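Probable hydrogenase nickel incorporation protein hypB (Methanocaldococcus jannaschii, PDB 2HF9) probably acts as a low-activity GTPase that supports nickel insertion into the metal centre of [NiFe] hydrogenases during their maturation. Local coordinates at residues G50-L53 and L54-L58; D74-A77 and K78-A81; I171-I174 and D175-D178; K158-G161 and I162-A166; D113-L116 and D117-D120. One frame throughout, in Å; residues are numbered along the deposited sequence.

Interaction 1 (G50-L53 and L54-L58); sequences GKTL and LIEKL. With MG (magnesium ion), chain C; GSP (5'-guanosine-diphosphate-monothiophosphate), chain E.
G50-L53 and L54-L58 are joined first by four successive backbone bonds, in which the amides of L54, I55, E56 and K57 meet the carbonyls of G50, K51, T52 and L53. G50 is the N-cap, and E56 N reaches T52 O at 2.8 Å, closing a regular turn at the start of helix 51-62.

The amides at the beginning of this run serve the nucleotide instead. G50 N and K51 N both donate to O1B of the GTP analogue, and K51 NZ curls back to the same oxygen at 3.0 Å, its chain bent at chi3 (-73°) and again at chi4. Three N-H groups therefore grip one beta-phosphate oxygen. T52 N holds O2B, and L53 N takes O1A of the alpha-phosphate at 2.9 Å. This is the P-loop (Walker A) arrangement, with phosphates seated over the amino end of the helix.

Metal coordination is the third kind of contact: T52 OG1 lies 2.1 Å from magnesium, placed there by a chi1 of -58°, which sets the hydroxyl beside the backbone N. Phosphate oxygens O2B and O3G, a water, D80 and E125 share the ion.

Apolar and mixed packing completes the set. L53 sends CD2 to C8 of the guanine at 3.5 Å, while its CD1 approaches E56 OE2 at 3.6 Å. That carboxylate forms salt bridges with K86 and R83.

Interaction 2 (D74-A77 and K78-A81); sequences DVIA and KFDA. With MG (magnesium ion), chain C.
At the magnesium site of the G domain, the loop leaving strand 68-74 turns into helix 78-85, and here I76 meets both K78 and F79. F79 CE1 sits 3.6 Å from I76 CG2, which lies off the ring plane, while I76 O comes to the ring edge, near its plane, 3.5 Å from F79 CD1. K78 runs alongside I76, pointing the same way, with its CG 3.7 Å from I76 CG2. Its chi1 of 65° wedges CG between the backbone N and the carbonyl carbon, which brings the aliphatic chain against the isoleucine.

Behind these side chains the first helical turn closes through A81 N to A77 O at 3.1 Å. A water bridges the same junction, donating to I76 O at 2.7 Å and accepting from D80 N, so the loop carbonyl and the helix amide are both satisfied.

D80 serves the metal site: its OD2 binds magnesium at 2.1 Å, while OD1 forms a salt bridge with K158 of the second subunit, whose E157 also packs on I76 and F79. A metal ligand tied to a lysine of the partner chain is consistent with a SIMIBI-class GTPase, in which the nucleotide site lies at the dimer interface.

Interaction 3 (I171-I174 and D175-D178); sequences INKI and DLAD. With GSP (5'-guanosine-diphosphate-monothiophosphate), chain E.
K173 and L176 approach the guanine of the GTP analogue from the same face of the base, their side chains set at a slant to each other. K173 lays its aliphatic chain over the purine, with CG 3.5 Å from C5 and almost straight above it. L176 CD1 comes over the far end of the same face, 3.5 Å from the exocyclic N2. The two side chains also touch each other, K173 CD to L176 CD1 at 4.0 Å, and together form an apolar surface over that face.

D175 comes instead to the edge of the base. Its carboxylate lies nearly level with the purine and takes two bonds: N1 donates to OD1 at 2.7 Å and N2 to OD2 at 2.8 Å, with N-H...O angles of 163° and 167°. A chi1 of 60° carries the carboxylate round to the base, and S204 OG adds a further hydrogen bond to OD1. The run N172, K173, I174, D175 is the NKxD motif of GTPases, in which the aspartate reads the two N-H donors that distinguish guanine.

Beyond the base, K173 NZ has hydrogen-bond partners in G48 O, S148 OG and T150 OG1 of its own chain and in T150 O of the second subunit, more than its three protons can serve at once; they probably help hold the lysine extended across the purine. The turn itself is closed by L176 N to K173 O at 2.9 Å. A weak bond follows from A177 N to I174 O, and a water donating to I174 O accepts from D178 N at 2.9 Å.

Interaction 4 (K158-G161 and I162-A166); sequences KHPG and IMKTA. With GSP (5'-guanosine-diphosphate-monothiophosphate), chain H.
This is a local contact along a short helix and the turn after it, lying within the beta-alpha-beta unit of strand 142-148, helix 160-163 and strand 168-172. H159 is the N-cap, and P160 begins the helix. The turn is made by K164 N to P160 O, 3.0 Å long with an N-H...O angle of 148°.

The side chains of P160 and K164 run alongside each other, pointing the same way. K164 CG rests 3.2 Å from P160 O, and a bend at chi4 (86°) brings NZ alongside the proline, 3.4 Å from P160 CB. On the inner side, the N-cap carbonyl H159 O meets M163 CG at 3.2 Å and I162 CG2 at 3.6 Å. M163 and I162 then pack on V145 of strand 142-148, while I194 of helix 184-194 covers P160, M163 and K164. Helix 160-163 thus packs on strand 142-148 and on helix 184-194, with M163 touching both.

Ahead of the cap, K158 reaches across the dimer interface. Its NZ makes a weak hydrogen bond to O2G of the GTP analogue held by the second subunit, and a salt bridge with D74 of that subunit.

At the other end, M163 to A166 form a type I beta turn. I162 O accepts twice from one residue, from T165 N at 3.0 Å and from T165 OG1 at 2.7 Å, and the same hydroxyl also pairs with R143 NH2.

Interaction 5 (D113-L116 and D117-D120); sequences DLNL and DEID
N115 and E118 make the innermost contact of this surface turn, where E118 N donates to N115 O at 2.9 Å. This bond, from residue i+3 back to i, closes a tight turn of four residues. I119 CG1 also packs against N115 O at 3.3 Å.

The asparagine side chain folds over the turn as well. With CG anti to the backbone N (chi1 -176°), its OD1 is carried forward to D117 N at 3.4 Å, a weak bond with the connectivity of an Asx turn. ND2 lies on the aliphatic part of E118, 3.6 Å from CG, the two side chains running together with the amide and carboxylate planes 58° apart.

Further out, I119 rests on V38 and on A69 of strand 68-74, joining the loop between helix 104-111 and strand 121-125 to strand 68-74. D117 OD1 is hydrogen-bonded to H36 ND1, and E118 OE1 forms a salt bridge with K67. The two acidic groups of the turn are thus each paired with a basic side chain, H36 and K67 from two different loops, which would probably favour their charged forms.

How the interactions relate
Along the chain the order is interaction 1, 2, 5, 4, 3, and all lie in the one nucleotide-binding domain with its seven-stranded parallel sheet. Interactions 1 and 2 touch, T52 OG1 to D80 OD2 at 2.9 Å, because both bind the same magnesium. Interactions 1 and 3, centres about 16 Å apart, hold the phosphate and guanine ends of one nucleotide. Interaction 4, in the unit leading to strand 168-172 of interaction 3, serves the nucleotide of the second subunit; interactions 2, 3 and 4 all meet that subunit, linking nucleotide binding with dimer contact. Interaction 5, its centre about 35 Å from that of interaction 3, is peripheral turn structure.

Interaction 1 (G50-L53 and L54-L58)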
# COMPACT_ATOMS: atom_id res chain seq x y z
N GLY A 50 -9.49 -3.84 -1.89
CA GLY A 50 -10.65 -4.68 -2.20
C GLY A 50 -10.49 -5.58 -3.42
O GLY A 50 -11.48 -6.06 -3.96
N LYS A 51 -9.24 -5.84 -3.83
CA LYS A 51 -8.94 -6.65 -5.02
C LYS A 51 -9.55 -8.05 -4.93
O LYS A 51 -10.20 -8.52 -5.86
CB LYS A 51 -7.43 -6.77 -5.25
CG LYS A 51 -6.68 -5.44 -5.44
CD LYS A 51 -5.19 -5.66 -5.77
CE LYS A 51 -4.37 -6.14 -4.57
NZ LYS A 51 -4.50 -5.23 -3.39
N THR A 52 -9.32 -8.72 -3.80
CA THR A 52 -9.79 -10.10 -3.64
C THR A 52 -11.31 -10.16 -3.60
O THR A 52 -11.92 -10.98 -4.29
CB THR A 52 -9.18 -10.79 -2.41
OG1 THR A 52 -7.76 -10.78 -2.54
CG2 THR A 52 -9.66 -12.23 -2.32
N LEU A 53 -11.93 -9.28 -2.81
CA LEU A 53 -13.38 -9.22 -2.74
C LEU A 53 -14.01 -8.95 -4.11
O LEU A 53 -15.03 -9.54 -4.46
CB LEU A 53 -13.85 -8.20 -1.70
CG LEU A 53 -15.34 -8.24 -1.30
CD1 LEU A 53 -15.80 -9.65 -0.91
CD2 LEU A 53 -15.60 -7.25 -0.18
N LEU A 54 -13.39 -8.06 -4.89
CA LEU A 54 -13.83 -7.78 -6.26
C LEU A 54 -13.73 -9.03 -7.13
O LEU A 54 -14.67 -9.36 -7.86
CB LEU A 54 -13.04 -6.62 -6.87
CG LEU A 54 -13.36 -6.25 -8.33
CD1 LEU A 54 -14.84 -5.86 -8.50
CD2 LEU A 54 -12.45 -5.12 -8.82
N ILE A 55 -12.58 -9.70 -7.06
CA ILE A 55 -12.35 -10.92 -7.84
C ILE A 55 -13.36 -12.01 -7.46
O ILE A 55 -13.94 -12.66 -8.34
CB ILE A 55 -10.87 -11.41 -7.71
CG1 ILE A 55 -9.95 -10.53 -8.57
CG2 ILE A 55 -10.73 -12.88 -8.11
CD1 ILE A 55 -8.47 -10.70 -8.28
N GLU A 56 -13.59 -12.16 -6.16
CA GLU A 56 -14.59 -13.10 -5.63
C GLU A 56 -15.97 -12.83 -6.22
O GLU A 56 -16.63 -13.75 -6.71
CB GLU A 56 -14.66 -13.03 -4.10
CG GLU A 56 -13.48 -13.65 -3.39
CD GLU A 56 -13.63 -13.61 -1.88
OE1 GLU A 56 -13.73 -14.68 -1.27
OE2 GLU A 56 -13.66 -12.50 -1.31
N LYS A 57 -16.40 -11.57 -6.17
CA LYS A 57 -17.69 -11.17 -6.72
C LYS A 57 -17.76 -11.39 -8.23
O LYS A 57 -18.79 -11.84 -8.74
CB LYS A 57 -18.01 -9.70 -6.38
CG LYS A 57 -18.25 -9.43 -4.89
CD LYS A 57 -19.50 -10.12 -4.38
CE LYS A 57 -19.81 -9.73 -2.94
NZ LYS A 57 -21.03 -10.44 -2.47
N LEU A 58 -16.67 -11.08 -8.93
CA LEU A 58 -16.61 -11.32 -10.38
C LEU A 58 -16.71 -12.80 -10.74
O LEU A 58 -17.45 -13.16 -11.67
CB LEU A 58 -15.34 -10.70 -10.99
CG LEU A 58 -15.31 -9.17 -11.08
CD1 LEU A 58 -13.92 -8.71 -11.52
CD2 LEU A 58 -16.37 -8.63 -12.02
MG MG C . -6.27 -9.66 -1.65
PG GSP E . -4.67 -7.40 -0.04
O3B GSP E . -6.11 -6.71 0.13
S1G GSP E . -3.52 -6.22 -0.54
O2G GSP E . -4.30 -7.95 1.35
O3G GSP E . -4.78 -8.56 -1.05
PB GSP E . -7.25 -6.68 -1.02
O1B GSP E . -7.04 -5.48 -1.85
O2B GSP E . -7.33 -7.92 -1.80
PA GSP E . -9.69 -7.37 0.42
O1A GSP E . -10.55 -7.92 -0.67
O2A GSP E . -9.08 -8.45 1.23
O3A GSP E . -8.58 -6.36 -0.15
O5' GSP E . -10.57 -6.36 1.29
C5' GSP E . -10.00 -5.65 2.38
C4' GSP E . -11.08 -5.35 3.41
O4' GSP E . -11.98 -4.36 2.93
C3' GSP E . -11.93 -6.56 3.77
O3' GSP E . -12.16 -6.47 5.16
C2' GSP E . -13.22 -6.35 3.01
O2' GSP E . -14.33 -6.89 3.68
C1' GSP E . -13.32 -4.84 2.96
N9 GSP E . -14.00 -4.25 1.80
C8 GSP E . -13.69 -4.40 0.47
N7 GSP E . -14.54 -3.63 -0.24
C5 GSP E . -15.37 -2.98 0.61
C6 GSP E . -16.41 -2.07 0.42
O6 GSP E . -16.73 -1.72 -0.72
N1 GSP E . -17.07 -1.56 1.52
C2 GSP E . -16.71 -1.95 2.80
N2 GSP E . -17.35 -1.46 3.85
N3 GSP E . -15.67 -2.85 2.98
C4 GSP E . -15.02 -3.35 1.90
O HOH W 1 -7.02 -9.93 0.23

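Interaction 2 (D74-A77 and K78-A81)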
# COMPACT_ATOMS: atom_id res chain seq x y z
N ASP A 74 1.15 -12.76 -3.57
CA ASP A 74 1.41 -11.97 -2.36
C ASP A 74 2.53 -12.64 -1.57
O ASP A 74 2.93 -13.75 -1.90
CB ASP A 74 0.15 -11.82 -1.51
CG ASP A 74 0.21 -10.65 -0.54
OD1 ASP A 74 1.13 -9.80 -0.65
OD2 ASP A 74 -0.66 -10.57 0.34
N VAL A 75 3.02 -11.96 -0.53
CA VAL A 75 4.05 -12.51 0.36
C VAL A 75 3.65 -13.90 0.85
O VAL A 75 4.42 -14.86 0.72
CB VAL A 75 4.32 -11.59 1.58
CG1 VAL A 75 5.63 -11.98 2.27
CG2 VAL A 75 4.35 -10.12 1.17
N ILE A 76 2.46 -14.00 1.41
CA ILE A 76 1.84 -15.28 1.74
C ILE A 76 0.59 -15.42 0.88
O ILE A 76 -0.48 -14.91 1.21
CB ILE A 76 1.54 -15.41 3.26
CG1 ILE A 76 2.78 -15.04 4.08
CG2 ILE A 76 1.09 -16.84 3.59
CD1 ILE A 76 2.53 -14.80 5.55
N ALA A 77 0.75 -16.12 -0.24
CA ALA A 77 -0.28 -16.19 -1.28
C ALA A 77 -1.53 -16.99 -0.89
O ALA A 77 -2.60 -16.80 -1.49
CB ALA A 77 0.31 -16.73 -2.58
N LYS A 78 -1.41 -17.85 0.12
CA LYS A 78 -2.50 -18.76 0.49
C LYS A 78 -3.79 -18.06 0.92
O LYS A 78 -4.87 -18.53 0.60
CB LYS A 78 -2.05 -19.77 1.56
CG LYS A 78 -1.68 -19.16 2.90
CD LYS A 78 -1.41 -20.23 3.95
CE LYS A 78 -1.00 -19.60 5.27
NZ LYS A 78 -0.63 -20.63 6.29
N PHE A 79 -3.68 -16.93 1.62
CA PHE A 79 -4.86 -16.22 2.12
C PHE A 79 -5.86 -15.91 1.01
O PHE A 79 -7.05 -16.22 1.12
CB PHE A 79 -4.47 -14.93 2.86
CG PHE A 79 -3.70 -15.17 4.13
CD1 PHE A 79 -2.32 -14.97 4.17
CD2 PHE A 79 -4.35 -15.59 5.28
CE1 PHE A 79 -1.60 -15.19 5.34
CE2 PHE A 79 -3.64 -15.82 6.46
CZ PHE A 79 -2.26 -15.62 6.49
N ASP A 80 -5.37 -15.32 -0.07
CA ASP A 80 -6.25 -14.95 -1.18
C ASP A 80 -6.52 -16.10 -2.13
O ASP A 80 -7.61 -16.18 -2.71
CB ASP A 80 -5.68 -13.75 -1.93
CG ASP A 80 -5.70 -12.49 -1.09
OD1 ASP A 80 -6.28 -12.50 0.03
OD2 ASP A 80 -5.16 -11.47 -1.55
N ALA A 81 -5.54 -16.99 -2.30
CA ALA A 81 -5.73 -18.20 -3.10
C ALA A 81 -6.90 -19.02 -2.55
O ALA A 81 -7.79 -19.41 -3.31
CB ALA A 81 -4.45 -19.03 -3.13
MG MG C . -6.27 -9.66 -1.65
O HOH W 2 -2.65 -13.82 -0.07
O HOH W 1 -7.02 -9.93 0.23

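Interaction 3 (I171-I174 and D175-D178)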
# COMPACT_ATOMS: atom_id res chain seq x y z
N ILE A 171 -12.77 3.11 -7.71
CA ILE A 171 -12.77 3.80 -6.43
C ILE A 171 -13.76 3.05 -5.55
O ILE A 171 -14.98 3.22 -5.65
CB ILE A 171 -13.14 5.30 -6.58
CG1 ILE A 171 -12.14 6.00 -7.52
CG2 ILE A 171 -13.17 6.00 -5.22
CD1 ILE A 171 -12.68 7.24 -8.22
N ASN A 172 -13.20 2.16 -4.72
CA ASN A 172 -13.97 1.22 -3.92
C ASN A 172 -14.27 1.78 -2.53
O ASN A 172 -13.73 2.83 -2.14
CB ASN A 172 -13.23 -0.13 -3.84
CG ASN A 172 -14.07 -1.24 -3.24
OD1 ASN A 172 -13.56 -2.08 -2.49
ND2 ASN A 172 -15.36 -1.26 -3.57
N LYS A 173 -15.14 1.09 -1.79
CA LYS A 173 -15.55 1.45 -0.43
C LYS A 173 -16.25 2.81 -0.37
O LYS A 173 -16.05 3.56 0.59
CB LYS A 173 -14.36 1.40 0.56
CG LYS A 173 -13.65 0.06 0.64
CD LYS A 173 -12.55 0.07 1.70
CE LYS A 173 -11.59 -1.08 1.49
NZ LYS A 173 -10.24 -0.77 2.09
N ILE A 174 -17.06 3.12 -1.37
CA ILE A 174 -17.77 4.41 -1.38
C ILE A 174 -18.75 4.54 -0.21
O ILE A 174 -19.11 5.65 0.18
CB ILE A 174 -18.47 4.71 -2.74
CG1 ILE A 174 -19.57 3.68 -3.07
CG2 ILE A 174 -17.43 4.87 -3.86
CD1 ILE A 174 -20.46 4.06 -4.26
N ASP A 175 -19.13 3.40 0.36
CA ASP A 175 -19.98 3.37 1.55
C ASP A 175 -19.29 3.93 2.80
O ASP A 175 -19.96 4.25 3.79
CB ASP A 175 -20.53 1.95 1.80
CG ASP A 175 -19.43 0.92 2.00
OD1 ASP A 175 -18.73 0.57 1.03
OD2 ASP A 175 -19.28 0.45 3.15
N LEU A 176 -17.97 4.08 2.75
CA LEU A 176 -17.19 4.54 3.90
C LEU A 176 -16.62 5.96 3.74
O LEU A 176 -15.88 6.43 4.61
CB LEU A 176 -16.05 3.56 4.20
CG LEU A 176 -16.42 2.09 4.38
CD1 LEU A 176 -15.17 1.23 4.52
CD2 LEU A 176 -17.34 1.89 5.56
N ALA A 177 -16.97 6.63 2.65
CA ALA A 177 -16.35 7.91 2.28
C ALA A 177 -16.58 9.02 3.30
O ALA A 177 -15.66 9.76 3.65
CB ALA A 177 -16.82 8.34 0.90
N ASP A 178 -17.81 9.13 3.79
CA ASP A 178 -18.16 10.13 4.79
C ASP A 178 -17.44 9.89 6.12
O ASP A 178 -17.09 10.84 6.82
CB ASP A 178 -19.67 10.19 5.00
CG ASP A 178 -20.42 10.70 3.78
OD1 ASP A 178 -19.77 11.18 2.82
OD2 ASP A 178 -21.67 10.63 3.77
PG GSP E . -4.67 -7.40 -0.04
O3B GSP E . -6.11 -6.71 0.13
S1G GSP E . -3.52 -6.22 -0.54
O2G GSP E . -4.30 -7.95 1.35
O3G GSP E . -4.78 -8.56 -1.05
PB GSP E . -7.25 -6.68 -1.02
O1B GSP E . -7.04 -5.48 -1.85
O2B GSP E . -7.33 -7.92 -1.80
PA GSP E . -9.69 -7.37 0.42
O1A GSP E . -10.55 -7.92 -0.67
O2A GSP E . -9.08 -8.45 1.23
O3A GSP E . -8.58 -6.36 -0.15
O5' GSP E . -10.57 -6.36 1.29
C5' GSP E . -10.00 -5.65 2.38
C4' GSP E . -11.08 -5.35 3.41
O4' GSP E . -11.98 -4.36 2.93
C3' GSP E . -11.93 -6.56 3.77
O3' GSP E . -12.16 -6.47 5.16
C2' GSP E . -13.22 -6.35 3.01
O2' GSP E . -14.33 -6.89 3.68
C1' GSP E . -13.32 -4.84 2.96
N9 GSP E . -14.00 -4.25 1.80
C8 GSP E . -13.69 -4.40 0.47
N7 GSP E . -14.54 -3.63 -0.24
C5 GSP E . -15.37 -2.98 0.61
C6 GSP E . -16.41 -2.07 0.42
O6 GSP E . -16.73 -1.72 -0.72
N1 GSP E . -17.07 -1.56 1.52
C2 GSP E . -16.71 -1.95 2.80
N2 GSP E . -17.35 -1.46 3.85
N3 GSP E . -15.67 -2.85 2.98
C4 GSP E . -15.02 -3.35 1.90
O HOH W 3 -19.88 7.43 2.59

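Interaction 4 (K158-G161 and I162-A166)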
# COMPACT_ATOMS: atom_id res chain seq x y z
N LYS A 158 -1.81 11.56 -5.76
CA LYS A 158 -0.51 11.24 -5.16
C LYS A 158 0.24 10.13 -5.90
O LYS A 158 1.44 9.93 -5.66
CB LYS A 158 -0.67 10.83 -3.70
CG LYS A 158 -0.59 11.96 -2.70
CD LYS A 158 -0.99 11.46 -1.31
CE LYS A 158 -0.35 12.26 -0.20
NZ LYS A 158 0.84 11.59 0.40
N HIS A 159 -0.45 9.40 -6.77
CA HIS A 159 0.18 8.29 -7.50
C HIS A 159 -0.23 8.27 -8.98
O HIS A 159 -0.79 7.28 -9.45
CB HIS A 159 -0.14 6.94 -6.84
CG HIS A 159 0.13 6.91 -5.36
ND1 HIS A 159 1.32 6.48 -4.83
CD2 HIS A 159 -0.65 7.25 -4.31
CE1 HIS A 159 1.27 6.56 -3.51
NE2 HIS A 159 0.09 7.03 -3.17
N PRO A 160 0.06 9.36 -9.72
CA PRO A 160 -0.42 9.46 -11.11
C PRO A 160 0.23 8.43 -12.05
O PRO A 160 -0.40 8.04 -13.04
CB PRO A 160 -0.05 10.89 -11.51
CG PRO A 160 1.11 11.25 -10.64
CD PRO A 160 0.86 10.55 -9.34
N GLY A 161 1.45 8.00 -11.73
CA GLY A 161 2.17 7.01 -12.53
C GLY A 161 1.42 5.72 -12.79
O GLY A 161 1.23 5.32 -13.95
N ILE A 162 0.99 5.05 -11.72
CA ILE A 162 0.23 3.80 -11.86
C ILE A 162 -1.15 4.04 -12.47
O ILE A 162 -1.64 3.21 -13.24
CB ILE A 162 0.13 2.99 -10.53
CG1 ILE A 162 -0.27 1.53 -10.81
CG2 ILE A 162 -0.80 3.67 -9.52
CD1 ILE A 162 -0.16 0.60 -9.61
N MET A 163 -1.76 5.18 -12.12
CA MET A 163 -3.09 5.55 -12.62
C MET A 163 -3.11 5.65 -14.14
O MET A 163 -4.08 5.25 -14.78
CB MET A 163 -3.58 6.86 -12.00
CG MET A 163 -3.81 6.80 -10.50
SD MET A 163 -4.96 5.52 -9.98
CE MET A 163 -4.48 5.39 -8.26
N LYS A 164 -2.02 6.16 -14.71
CA LYS A 164 -1.88 6.28 -16.16
C LYS A 164 -1.76 4.93 -16.87
O LYS A 164 -1.94 4.85 -18.09
CB LYS A 164 -0.69 7.16 -16.52
CG LYS A 164 -0.85 8.62 -16.12
CD LYS A 164 0.32 9.44 -16.64
CE LYS A 164 0.37 10.80 -15.97
NZ LYS A 164 1.14 10.74 -14.69
N THR A 165 -1.45 3.87 -16.12
CA THR A 165 -1.31 2.53 -16.70
C THR A 165 -2.62 1.74 -16.64
O THR A 165 -2.73 0.65 -17.21
CB THR A 165 -0.16 1.72 -16.04
OG1 THR A 165 -0.56 1.28 -14.73
CG2 THR A 165 1.11 2.56 -15.92
N ALA A 166 -3.63 2.32 -15.99
CA ALA A 166 -4.91 1.64 -15.79
C ALA A 166 -5.86 1.80 -16.98
O ALA A 166 -5.93 2.88 -17.59
CB ALA A 166 -5.58 2.15 -14.52
PG GSP H . -0.16 8.38 2.62
O3B GSP H . -1.34 8.30 3.70
S1G GSP H . 0.57 6.84 2.35
O2G GSP H . -0.81 8.93 1.33
O3G GSP H . 0.90 9.38 3.11
PB GSP H . -1.16 8.43 5.30
O1B GSP H . -0.76 7.11 5.83
O2B GSP H . -0.27 9.53 5.71
PA GSP H . -3.42 10.06 6.07
O1A GSP H . -2.96 10.66 7.34
O2A GSP H . -3.32 11.00 4.93
O3A GSP H . -2.68 8.66 5.80
O5' GSP H . -4.93 9.54 6.27
C5' GSP H . -5.66 8.98 5.20
C4' GSP H . -7.15 9.18 5.45
O4' GSP H . -7.56 8.40 6.56
C3' GSP H . -7.48 10.62 5.79
O3' GSP H . -8.67 10.95 5.13
C2' GSP H . -7.70 10.62 7.29
O2' GSP H . -8.64 11.59 7.67
C1' GSP H . -8.20 9.21 7.53
N9 GSP H . -7.93 8.66 8.87
C8 GSP H . -6.72 8.48 9.50
N7 GSP H . -6.95 7.91 10.70
C5 GSP H . -8.28 7.72 10.85
C6 GSP H . -9.07 7.17 11.87
O6 GSP H . -8.55 6.75 12.90
N1 GSP H . -10.44 7.10 11.71
C2 GSP H . -11.03 7.57 10.55
N2 GSP H . -12.35 7.51 10.40
N3 GSP H . -10.25 8.11 9.55
C4 GSP H . -8.90 8.18 9.69

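Interaction 5 (D113-L116 and D117-D120)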
# COMPACT_ATOMS: atom_id res chain seq x y z
N ASP A 113 0.85 -23.99 -15.28
CA ASP A 113 0.05 -24.77 -14.33
C ASP A 113 -1.46 -24.70 -14.59
O ASP A 113 -2.26 -25.26 -13.83
CB ASP A 113 0.36 -24.34 -12.89
CG ASP A 113 1.68 -24.90 -12.38
OD1 ASP A 113 2.08 -26.00 -12.82
OD2 ASP A 113 2.31 -24.23 -11.53
N LEU A 114 -1.85 -24.02 -15.67
CA LEU A 114 -3.25 -23.88 -16.05
C LEU A 114 -3.55 -24.60 -17.37
O LEU A 114 -2.72 -24.61 -18.28
CB LEU A 114 -3.62 -22.40 -16.18
CG LEU A 114 -3.55 -21.51 -14.93
CD1 LEU A 114 -3.71 -20.04 -15.29
CD2 LEU A 114 -4.59 -21.93 -13.89
N ASN A 115 -4.73 -25.20 -17.46
CA ASN A 115 -5.22 -25.73 -18.73
C ASN A 115 -5.96 -24.62 -19.47
O ASN A 115 -7.16 -24.40 -19.24
CB ASN A 115 -6.11 -26.96 -18.52
CG ASN A 115 -6.55 -27.61 -19.84
OD1 ASN A 115 -6.15 -27.19 -20.93
ND2 ASN A 115 -7.38 -28.64 -19.73
N LEU A 116 -5.25 -23.93 -20.35
CA LEU A 116 -5.78 -22.74 -21.02
C LEU A 116 -6.89 -23.03 -22.04
O LEU A 116 -7.60 -22.11 -22.46
CB LEU A 116 -4.65 -21.94 -21.67
CG LEU A 116 -3.50 -21.48 -20.76
CD1 LEU A 116 -2.32 -20.98 -21.58
CD2 LEU A 116 -3.97 -20.41 -19.77
N ASP A 117 -7.05 -24.30 -22.42
CA ASP A 117 -8.17 -24.71 -23.28
C ASP A 117 -9.44 -24.98 -22.48
O ASP A 117 -10.49 -25.31 -23.05
CB ASP A 117 -7.78 -25.92 -24.13
CG ASP A 117 -6.79 -25.56 -25.22
OD1 ASP A 117 -6.93 -24.48 -25.84
OD2 ASP A 117 -5.87 -26.37 -25.45
N GLU A 118 -9.34 -24.87 -21.16
CA GLU A 118 -10.50 -24.97 -20.28
C GLU A 118 -10.68 -23.71 -19.44
O GLU A 118 -11.32 -23.74 -18.39
CB GLU A 118 -10.40 -26.22 -19.40
CG GLU A 118 -10.77 -27.52 -20.12
CD GLU A 118 -12.18 -27.49 -20.73
OE1 GLU A 118 -13.15 -27.24 -19.99
OE2 GLU A 118 -12.30 -27.71 -21.96
N ILE A 119 -10.12 -22.60 -19.92
CA ILE A 119 -10.21 -21.30 -19.26
C ILE A 119 -10.61 -20.23 -20.28
O ILE A 119 -10.12 -20.23 -21.40
CB ILE A 119 -8.87 -20.91 -18.55
CG1 ILE A 119 -8.48 -21.92 -17.46
CG2 ILE A 119 -8.91 -19.49 -17.98
CD1 ILE A 119 -9.51 -22.11 -16.34
N ASP A 120 -11.53 -19.35 -19.89
CA ASP A 120 -11.93 -18.22 -20.73
C ASP A 120 -11.40 -16.88 -20.18
O ASP A 120 -11.00 -16.00 -20.95
CB ASP A 120 -13.46 -18.17 -20.87
CG ASP A 120 -14.04 -19.48 -21.38
OD1 ASP A 120 -13.58 -19.97 -22.43
OD2 ASP A 120 -14.96 -20.02 -20.73